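Local atomic coordinates of dopamine N-acetyltransferase-like Protein (Tribolium castaneum, PDB entry 6V3T), a protein that probably transfers acyl groups from acyl-CoA, acetyl-CoA among them, to the amine of arylalkylamines such as serotonin. Residues D13-E25 with V35-D47. Residues are numbered along the deposited sequence; the frame is centred on the assembly and turned at random. Where two conformers were deposited one is given.
Sequences DVIHHLRHNFPDE and VHGKPCELLEHHD. With ACO (acetyl coenzyme *a), chain G.
Val35 offers its backbone C to CG of the puckered ring of Pro23, a compact residue suited to the 3-10 turn after helix 11-19. His36, with CG anti to its backbone N (chi1 171°), brings one face of its imidazole against His20 ND1 in an offset stack, centroids 4.3 Å apart; from the same ring ND1 gives a weak hydrogen bond to His20 O. Gly37 has positive phi and lies close beside His20 ND1, where a side chain would crowd the ring; its N donates weakly to Arg19 O at 3.3 Å, a carbonyl of helix 11-19. Pro39 offers its CA to the aliphatic CD of Arg19. Glu44, extended beyond CG, carries its carboxylate to two polar partners: OE2 accepts from Cys40 N at the start of helix 41-52, while OE1 makes a long salt bridge to Arg19 NE (3.8 Å). Ile15 packs its CG2 methyl against the aliphatic Glu44 CG. Asp47's carboxylate meets Leu18 CD1 in van der Waals contact alone. Beyond the turn Glu25 reaches the acetyl-CoA thioester; an alanine here would remove both carboxylate oxygens and would probably leave Asn28 N and the Thr163 hydroxyl without their partner. The packing of helices 11-19 and 41-52, with the loop before the latter closed by the Cys34-Cys40 disulfide, forms the N-terminal helical region flanking the cofactor cleft of the GNAT fold.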
loop_
_atom_site.group_PDB
_atom_site.type_symbol
_atom_site.label_atom_id
_atom_site.label_comp_id
_atom_site.label_asym_id
_atom_site.label_seq_id
_atom_site.Cartn_x
_atom_site.Cartn_y
_atom_site.Cartn_z
ATOM N N ASP A 13 5.753 -5.554 -16.763
ATOM C CA ASP A 13 6.445 -4.242 -16.663
ATOM C C ASP A 13 6.404 -3.827 -15.190
ATOM O O ASP A 13 7.486 -3.729 -14.554
ATOM C CB ASP A 13 5.787 -3.180 -17.556
ATOM C CG ASP A 13 6.526 -2.881 -18.850
ATOM O OD1 ASP A 13 7.450 -3.648 -19.185
ATOM O OD2 ASP A 13 6.172 -1.871 -19.517
ATOM N N VAL A 14 5.182 -3.666 -14.670
ATOM C CA VAL A 14 4.884 -3.173 -13.293
ATOM C C VAL A 14 5.526 -4.107 -12.267
ATOM O O VAL A 14 6.134 -3.600 -11.322
ATOM C CB VAL A 14 3.368 -3.056 -13.047
ATOM C CG1 VAL A 14 3.052 -2.826 -11.577
ATOM C CG2 VAL A 14 2.742 -1.966 -13.900
ATOM N N ILE A 15 5.369 -5.419 -12.426
ATOM C CA ILE A 15 5.919 -6.403 -11.453
ATOM C C ILE A 15 7.442 -6.238 -11.421
ATOM O O ILE A 15 8.005 -6.137 -10.317
ATOM C CB ILE A 15 5.487 -7.842 -11.792
ATOM C CG1 ILE A 15 3.968 -8.008 -11.731
ATOM C CG2 ILE A 15 6.196 -8.839 -10.888
ATOM C CD1 ILE A 15 3.371 -7.775 -10.357
ATOM N N HIS A 16 8.087 -6.197 -12.592
ATOM C CA HIS A 16 9.565 -6.058 -12.713
ATOM C C HIS A 16 10.002 -4.701 -12.148
ATOM O O HIS A 16 11.147 -4.612 -11.662
ATOM C CB HIS A 16 10.050 -6.280 -14.155
ATOM C CG HIS A 16 11.526 -6.503 -14.232
ATOM N ND1 HIS A 16 12.131 -7.631 -13.702
ATOM C CD2 HIS A 16 12.521 -5.744 -14.738
ATOM C CE1 HIS A 16 13.433 -7.557 -13.884
ATOM N NE2 HIS A 16 13.697 -6.411 -14.520
ATOM N N HIS A 17 9.126 -3.691 -12.200
ATOM C CA HIS A 17 9.326 -2.388 -11.510
ATOM C C HIS A 17 9.297 -2.614 -9.999
ATOM O O HIS A 17 10.174 -2.088 -9.305
ATOM C CB HIS A 17 8.273 -1.358 -11.930
ATOM C CG HIS A 17 8.178 -0.187 -11.009
ATOM N ND1 HIS A 17 8.516 1.088 -11.406
ATOM C CD2 HIS A 17 7.782 -0.086 -9.722
ATOM C CE1 HIS A 17 8.329 1.921 -10.407
ATOM N NE2 HIS A 17 7.883 1.227 -9.365
ATOM N N LEU A 18 8.305 -3.353 -9.509
ATOM C CA LEU A 18 8.081 -3.537 -8.051
ATOM C C LEU A 18 9.237 -4.354 -7.483
ATOM O O LEU A 18 9.766 -3.961 -6.435
ATOM C CB LEU A 18 6.731 -4.219 -7.805
ATOM C CG LEU A 18 5.500 -3.320 -7.953
ATOM C CD1 LEU A 18 4.229 -4.108 -7.696
ATOM C CD2 LEU A 18 5.568 -2.116 -7.019
ATOM N N ARG A 19 9.619 -5.435 -8.169
ATOM C CA ARG A 19 10.761 -6.299 -7.776
ATOM C C ARG A 19 11.980 -5.407 -7.521
ATOM O O ARG A 19 12.574 -5.544 -6.441
ATOM C CB ARG A 19 11.025 -7.366 -8.843
ATOM C CG ARG A 19 10.064 -8.546 -8.779
ATOM C CD ARG A 19 10.474 -9.691 -9.685
ATOM N NE ARG A 19 9.534 -9.879 -10.774
ATOM C CZ ARG A 19 9.861 -10.253 -12.007
ATOM N NH1 ARG A 19 11.124 -10.483 -12.327
ATOM N NH2 ARG A 19 8.923 -10.379 -12.929
ATOM N N HIS A 20 12.289 -4.489 -8.446
ATOM C CA HIS A 20 13.553 -3.699 -8.473
ATOM C C HIS A 20 13.493 -2.478 -7.533
ATOM O O HIS A 20 14.532 -1.793 -7.423
ATOM C CB HIS A 20 13.907 -3.285 -9.919
ATOM C CG HIS A 20 14.699 -4.295 -10.688
ATOM N ND1 HIS A 20 15.366 -5.352 -10.086
ATOM C CD2 HIS A 20 14.966 -4.394 -12.009
ATOM C CE1 HIS A 20 15.985 -6.063 -11.006
ATOM N NE2 HIS A 20 15.772 -5.487 -12.188
ATOM N N ASN A 21 12.362 -2.212 -6.862
ATOM C CA ASN A 21 12.131 -0.924 -6.138
ATOM C C ASN A 21 11.416 -1.125 -4.800
ATOM O O ASN A 21 11.877 -0.595 -3.786
ATOM C CB ASN A 21 11.302 0.043 -6.975
ATOM C CG ASN A 21 12.092 0.566 -8.147
ATOM O OD1 ASN A 21 13.269 0.864 -8.000
ATOM N ND2 ASN A 21 11.467 0.660 -9.308
ATOM N N PHE A 22 10.293 -1.830 -4.810
ATOM C CA PHE A 22 9.332 -1.829 -3.689
ATOM C C PHE A 22 9.891 -2.547 -2.457
ATOM O O PHE A 22 9.409 -2.207 -1.396
ATOM C CB PHE A 22 7.956 -2.371 -4.092
ATOM C CG PHE A 22 6.919 -2.119 -3.024
ATOM C CD1 PHE A 22 6.640 -0.838 -2.602
ATOM C CD2 PHE A 22 6.262 -3.153 -2.391
ATOM C CE1 PHE A 22 5.684 -0.595 -1.631
ATOM C CE2 PHE A 22 5.320 -2.906 -1.403
ATOM C CZ PHE A 22 5.041 -1.628 -1.013
ATOM N N PRO A 23 10.856 -3.524 -2.531
ATOM C CA PRO A 23 11.484 -4.164 -1.354
ATOM C C PRO A 23 12.049 -3.311 -0.198
ATOM O O PRO A 23 12.075 -3.794 0.936
ATOM C CB PRO A 23 12.682 -4.918 -1.975
ATOM C CG PRO A 23 12.192 -5.322 -3.344
ATOM C CD PRO A 23 11.318 -4.161 -3.779
ATOM N N ASP A 24 12.472 -2.073 -0.469
ATOM C CA ASP A 24 12.998 -1.143 0.575
ATOM C C ASP A 24 11.835 -0.399 1.243
ATOM O O ASP A 24 12.076 0.637 1.878
ATOM C CB ASP A 24 14.081 -0.191 0.040
ATOM C CG ASP A 24 13.899 0.265 -1.397
ATOM O OD1 ASP A 24 12.770 0.125 -1.912
ATOM O OD2 ASP A 24 14.895 0.751 -1.993
ATOM N N GLU A 25 10.625 -0.941 1.162
ATOM C CA GLU A 25 9.462 -0.437 1.920
ATOM C C GLU A 25 9.776 -0.635 3.400
ATOM O O GLU A 25 10.290 -1.670 3.780
ATOM C CB GLU A 25 8.210 -1.162 1.439
ATOM C CG GLU A 25 6.923 -0.596 1.988
ATOM C CD GLU A 25 6.464 -1.234 3.281
ATOM O OE1 GLU A 25 6.936 -2.341 3.575
ATOM O OE2 GLU A 25 5.650 -0.620 3.988
ATOM N N VAL A 35 13.253 -8.853 -1.876
ATOM C CA VAL A 35 14.635 -8.350 -2.140
ATOM C C VAL A 35 14.806 -8.049 -3.643
ATOM O O VAL A 35 14.265 -8.829 -4.484
ATOM C CB VAL A 35 15.681 -9.361 -1.628
ATOM C CG1 VAL A 35 15.827 -9.324 -0.111
ATOM C CG2 VAL A 35 15.365 -10.774 -2.094
ATOM N N HIS A 36 15.554 -6.976 -3.955
ATOM C CA HIS A 36 15.746 -6.374 -5.309
ATOM C C HIS A 36 15.885 -7.472 -6.368
ATOM O O HIS A 36 16.681 -8.395 -6.136
ATOM C CB HIS A 36 16.972 -5.432 -5.319
ATOM C CG HIS A 36 17.398 -4.938 -6.673
ATOM N ND1 HIS A 36 17.017 -3.701 -7.166
ATOM C CD2 HIS A 36 18.203 -5.477 -7.620
ATOM C CE1 HIS A 36 17.550 -3.513 -8.361
ATOM N NE2 HIS A 36 18.278 -4.590 -8.665
ATOM N N GLY A 37 15.140 -7.360 -7.478
ATOM C CA GLY A 37 15.323 -8.144 -8.719
ATOM C C GLY A 37 14.698 -9.527 -8.646
ATOM O O GLY A 37 14.056 -9.951 -9.647
ATOM N N LYS A 38 14.891 -10.221 -7.516
ATOM C CA LYS A 38 14.292 -11.550 -7.219
ATOM C C LYS A 38 12.789 -11.398 -7.033
ATOM O O LYS A 38 12.347 -10.507 -6.310
ATOM C CB LYS A 38 14.840 -12.156 -5.924
ATOM C CG LYS A 38 16.331 -12.009 -5.697
ATOM C CD LYS A 38 16.895 -12.977 -4.684
ATOM C CE LYS A 38 15.893 -14.007 -4.207
ATOM N NZ LYS A 38 16.493 -15.357 -4.112
ATOM N N PRO A 39 11.968 -12.288 -7.635
ATOM C CA PRO A 39 10.523 -12.253 -7.423
ATOM C C PRO A 39 10.126 -12.592 -5.976
ATOM O O PRO A 39 10.795 -13.380 -5.328
ATOM C CB PRO A 39 9.993 -13.273 -8.443
ATOM C CG PRO A 39 11.153 -14.224 -8.677
ATOM C CD PRO A 39 12.397 -13.377 -8.529
ATOM N N CYS A 40 9.063 -11.943 -5.504
ATOM C CA CYS A 40 8.366 -12.203 -4.217
ATOM C C CYS A 40 6.938 -12.677 -4.517
ATOM O O CYS A 40 5.983 -11.963 -4.149
ATOM C CB CYS A 40 8.353 -10.938 -3.370
ATOM S SG CYS A 40 8.285 -11.245 -1.587
ATOM N N GLU A 41 6.808 -13.854 -5.139
ATOM C CA GLU A 41 5.570 -14.325 -5.830
ATOM C C GLU A 41 4.346 -14.243 -4.900
ATOM O O GLU A 41 3.236 -14.039 -5.423
ATOM C CB GLU A 41 5.730 -15.754 -6.350
ATOM C CG GLU A 41 6.873 -15.938 -7.333
ATOM C CD GLU A 41 8.031 -16.754 -6.778
ATOM O OE1 GLU A 41 8.105 -17.954 -7.074
ATOM O OE2 GLU A 41 8.835 -16.192 -6.030
ATOM N N LEU A 42 4.533 -14.448 -3.592
ATOM C CA LEU A 42 3.471 -14.349 -2.543
ATOM C C LEU A 42 2.668 -13.061 -2.724
ATOM O O LEU A 42 1.433 -13.139 -2.928
ATOM C CB LEU A 42 4.077 -14.361 -1.134
ATOM C CG LEU A 42 5.492 -14.915 -1.008
ATOM C CD1 LEU A 42 6.498 -13.878 -1.490
ATOM C CD2 LEU A 42 5.787 -15.336 0.430
ATOM N N LEU A 43 3.336 -11.918 -2.631
ATOM C CA LEU A 43 2.654 -10.605 -2.744
ATOM C C LEU A 43 2.214 -10.403 -4.183
ATOM O O LEU A 43 1.085 -9.949 -4.378
ATOM C CB LEU A 43 3.595 -9.476 -2.335
ATOM C CG LEU A 43 3.728 -9.284 -0.835
ATOM C CD1 LEU A 43 4.631 -10.354 -0.262
ATOM C CD2 LEU A 43 4.246 -7.897 -0.520
ATOM N N GLU A 44 3.110 -10.688 -5.130
ATOM C CA GLU A 44 2.919 -10.404 -6.577
ATOM C C GLU A 44 1.529 -10.896 -7.004
ATOM O O GLU A 44 0.940 -10.253 -7.887
ATOM C CB GLU A 44 4.067 -11.004 -7.397
ATOM C CG GLU A 44 5.276 -10.075 -7.498
ATOM C CD GLU A 44 6.649 -10.720 -7.657
ATOM O OE1 GLU A 44 6.861 -11.440 -8.648
ATOM O OE2 GLU A 44 7.517 -10.483 -6.796
ATOM N N HIS A 45 1.007 -11.958 -6.372
ATOM C CA HIS A 45 -0.353 -12.498 -6.637
ATOM C C HIS A 45 -1.433 -11.503 -6.185
ATOM O O HIS A 45 -2.357 -11.251 -6.982
ATOM C CB HIS A 45 -0.566 -13.868 -5.985
ATOM C CG HIS A 45 -1.943 -14.389 -6.227
ATOM N ND1 HIS A 45 -2.431 -14.604 -7.508
ATOM C CD2 HIS A 45 -2.953 -14.681 -5.379
ATOM C CE1 HIS A 45 -3.672 -15.032 -7.435
ATOM N NE2 HIS A 45 -4.016 -15.092 -6.140
ATOM N N HIS A 46 -1.353 -10.989 -4.952
ATOM C CA HIS A 46 -2.291 -9.951 -4.441
ATOM C C HIS A 46 -2.320 -8.802 -5.441
ATOM O O HIS A 46 -3.413 -8.425 -5.883
ATOM C CB HIS A 46 -1.891 -9.420 -3.064
ATOM C CG HIS A 46 -2.143 -10.384 -1.967
ATOM N ND1 HIS A 46 -3.228 -10.282 -1.121
ATOM C CD2 HIS A 46 -1.464 -11.479 -1.590
ATOM C CE1 HIS A 46 -3.195 -11.271 -0.252
ATOM N NE2 HIS A 46 -2.126 -12.017 -0.520
ATOM N N ASP A 47 -1.135 -8.304 -5.792
ATOM C CA ASP A 47 -0.938 -7.082 -6.612
ATOM C C ASP A 47 -1.617 -7.303 -7.970
ATOM O O ASP A 47 -2.270 -6.359 -8.472
ATOM C CB ASP A 47 0.553 -6.737 -6.705
ATOM C CG ASP A 47 1.258 -6.696 -5.356
ATOM O OD1 ASP A 47 0.616 -7.064 -4.352
ATOM O OD2 ASP A 47 2.446 -6.309 -5.317
HETATM N N1A ACO G . 13.305 12.392 3.305
HETATM C C2A ACO G . 12.380 13.186 3.861
HETATM N N3A ACO G . 11.197 13.447 3.279
HETATM C C4A ACO G . 10.881 12.914 2.090
HETATM C C5A ACO G . 11.842 12.050 1.434
HETATM C C6A ACO G . 13.105 11.814 2.121
HETATM N N6A ACO G . 14.029 11.027 1.562
HETATM N N7A ACO G . 11.296 11.659 0.286
HETATM C C8A ACO G . 10.078 12.233 0.203
HETATM N N9A ACO G . 9.852 12.989 1.276
HETATM C C1B ACO G . 8.612 13.715 1.509
HETATM C C2B ACO G . 8.542 15.043 0.810
HETATM O O2B ACO G . 8.994 16.089 1.645
HETATM C C3B ACO G . 7.062 15.137 0.543
HETATM O O3B ACO G . 6.407 15.574 1.710
HETATM P P3B ACO G . 5.920 17.091 1.776
HETATM O O7A ACO G . 5.991 17.442 3.249
HETATM O O8A ACO G . 6.999 17.749 0.932
HETATM O O9A ACO G . 4.512 16.959 1.202
HETATM C C4B ACO G . 6.600 13.725 0.322
HETATM O O4B ACO G . 7.592 12.924 0.909
HETATM C C5B ACO G . 6.467 13.376 -1.125
HETATM O O5B ACO G . 7.712 13.048 -1.704
HETATM P P1A ACO G . 7.628 12.408 -3.153
HETATM O O1A ACO G . 6.379 12.920 -3.827
HETATM O O2A ACO G . 8.924 12.474 -3.892
HETATM O O3A ACO G . 7.480 10.871 -2.736
HETATM P P2A ACO G . 8.453 9.795 -3.420
HETATM O O4A ACO G . 8.360 10.021 -4.919
HETATM O O5A ACO G . 9.815 9.907 -2.784
HETATM O O6A ACO G . 7.750 8.437 -2.801
HETATM C CBP ACO G . 8.176 6.243 -1.607
HETATM C CCP ACO G . 8.346 7.116 -2.861
HETATM C CDP ACO G . 6.887 6.645 -0.909
HETATM C CEP ACO G . 9.394 6.515 -0.749
HETATM C CAP ACO G . 8.162 4.701 -1.914
HETATM O OAP ACO G . 9.491 4.285 -2.250
HETATM C C9P ACO G . 7.649 3.711 -0.804
HETATM O O9P ACO G . 8.439 3.149 -0.044
HETATM N N8P ACO G . 6.304 3.463 -0.709
HETATM C C7P ACO G . 5.670 2.621 0.311
HETATM C C6P ACO G . 4.471 3.262 1.042
HETATM C C5P ACO G . 3.254 2.368 1.197
HETATM O O5P ACO G . 2.191 2.659 0.695
HETATM N N4P ACO G . 3.393 1.272 1.942
HETATM C C3P ACO G . 2.272 0.392 2.336
HETATM C C2P ACO G . 2.340 -1.088 1.907
HETATM S S1P ACO G . 2.730 -2.211 3.233
HETATM C C ACO G . 3.468 -3.529 2.466
HETATM O O ACO G . 3.090 -3.908 1.367
HETATM C CH3 ACO G . 4.595 -4.277 3.117
#